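Local coordinates for protein ERPC (PDB 4BXM) that is an outer surface lipoprotein of the Lyme disease spirochaete that acquires host complement regulators, probably binding factor H to help evade complement, at residues Glu76-Val79 against Asn80-Ile83. Numbering follows the deposited sequence.
Sequences ESEV and NNFI
The N-terminal turn of helix 79-88 is where Glu78 and Val79 meet Phe82 and Ile83, and two i to i+4 backbone hydrogen bonds define it. Phe82 N donates to Glu78 O at 2.8 Å, with an N-H...O angle of 157°, and Ile83 N donates to Val79 O at 3.0 Å. Just before them, Val79 N donates to Glu76 O, three residues back, a shorter-spaced i to i+3 bond. Water then fills in for the direct helical bonds. Water 1 donates to Glu76 O and accepts from Asn80 N (3.1 Å), while water 2 spans Ser77 O and Asn81 N, lying 2.6 Å from Ser77 O. The i to i+4 pattern is thus continued through solvent before it becomes direct.

Among the side chains, Ile83 CG1 comes within 3.3 Å of Val79 O, and it lies 4.4 Å from Val79 CG1, a loose apolar contact along one side of the turn. With chi1 at 169°, Val79 CG1 lies beside its own carbonyl carbon, which turns it toward Ile83 CG1. The Glu78 chain bends at chi2, and its carboxylate crosses the Asn81 side chain at an angle; Glu78 OE1 takes a hydrogen bond from Lys93 N.

In the fold, Val79 packs on Leu74 of strand 67-74. Phe82 touches Phe72 and Leu74 and meets Phe92 edge-to-face, joining the helix start to strands 67-74 and 90-93.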
loop_
_atom_site.group_PDB
_atom_site.type_symbol
_atom_site.label_atom_id
_atom_site.label_comp_id
_atom_site.label_asym_id
_atom_site.label_seq_id
_atom_site.Cartn_x
_atom_site.Cartn_y
_atom_site.Cartn_z
ATOM N N GLU A 76 12.521 10.122 4.031
ATOM C CA GLU A 76 12.896 10.882 2.842
ATOM C C GLU A 76 13.861 10.180 1.973
ATOM O O GLU A 76 13.702 10.143 0.733
ATOM C CB GLU A 76 13.435 12.305 3.218
ATOM C CG GLU A 76 13.621 13.255 2.018
ATOM C CD GLU A 76 12.285 13.714 1.385
ATOM O OE1 GLU A 76 11.170 13.619 1.991
ATOM O OE2 GLU A 76 12.323 14.183 0.235
ATOM N N SER A 77 14.877 9.597 2.582
ATOM C CA SER A 77 15.904 8.901 1.837
ATOM C C SER A 77 15.378 7.679 1.037
ATOM O O SER A 77 16.071 7.166 0.126
ATOM C CB SER A 77 17.021 8.405 2.811
ATOM O OG SER A 77 16.442 7.477 3.722
ATOM N N GLU A 78 14.213 7.140 1.385
ATOM C CA GLU A 78 13.664 6.056 0.550
ATOM C C GLU A 78 12.654 6.540 -0.521
ATOM O O GLU A 78 12.069 5.749 -1.284
ATOM C CB GLU A 78 13.009 5.067 1.460
ATOM C CG GLU A 78 13.966 4.241 2.314
ATOM C CD GLU A 78 14.803 3.319 1.484
ATOM O OE1 GLU A 78 14.259 2.698 0.578
ATOM O OE2 GLU A 78 16.004 3.229 1.794
ATOM N N VAL A 79 12.405 7.834 -0.553
ATOM C CA VAL A 79 11.450 8.401 -1.495
ATOM C C VAL A 79 11.728 8.092 -2.964
ATOM O O VAL A 79 10.795 7.666 -3.701
ATOM C CB VAL A 79 11.286 9.937 -1.315
ATOM C CG1 VAL A 79 10.486 10.539 -2.487
ATOM C CG2 VAL A 79 10.514 10.194 -0.076
ATOM N N ASN A 80 12.970 8.244 -3.413
ATOM C CA ASN A 80 13.311 7.875 -4.797
ATOM C C ASN A 80 13.160 6.364 -5.124
ATOM O O ASN A 80 12.608 6.009 -6.139
ATOM C CB ASN A 80 14.716 8.379 -5.152
ATOM C CG ASN A 80 14.771 9.901 -5.299
ATOM O OD1 ASN A 80 13.763 10.581 -5.507
ATOM N ND2 ASN A 80 15.965 10.452 -5.164
ATOM N N ASN A 81 13.492 5.482 -4.170
ATOM C CA ASN A 81 13.220 4.074 -4.327
ATOM C C ASN A 81 11.698 3.861 -4.406
ATOM O O ASN A 81 11.196 3.045 -5.178
ATOM C CB ASN A 81 13.767 3.247 -3.100
ATOM C CG ASN A 81 15.286 3.267 -2.967
ATOM O OD1 ASN A 81 15.844 2.993 -1.896
ATOM N ND2 ASN A 81 15.965 3.581 -4.041
ATOM N N PHE A 82 10.945 4.513 -3.556
ATOM C CA PHE A 82 9.506 4.269 -3.591
ATOM C C PHE A 82 8.895 4.679 -4.954
ATOM O O PHE A 82 8.117 3.983 -5.531
ATOM C CB PHE A 82 8.854 5.048 -2.466
ATOM C CG PHE A 82 7.342 5.023 -2.479
ATOM C CD1 PHE A 82 6.656 3.969 -1.904
ATOM C CD2 PHE A 82 6.635 6.044 -3.059
ATOM C CE1 PHE A 82 5.293 3.938 -1.928
ATOM C CE2 PHE A 82 5.256 6.059 -3.065
ATOM C CZ PHE A 82 4.575 5.035 -2.470
ATOM N N ILE A 83 9.291 5.807 -5.475
ATOM C CA ILE A 83 8.769 6.296 -6.785
ATOM C C ILE A 83 9.121 5.302 -7.871
ATOM O O ILE A 83 8.257 4.898 -8.571
ATOM C CB ILE A 83 9.332 7.662 -7.196
ATOM C CG1 ILE A 83 8.975 8.762 -6.182
ATOM C CG2 ILE A 83 8.916 8.036 -8.649
ATOM C CD1 ILE A 83 7.545 8.817 -5.832
HETATM O O HOH W 1 15.030 9.816 -1.668
HETATM O O HOH W 2 15.521 6.612 -2.401
#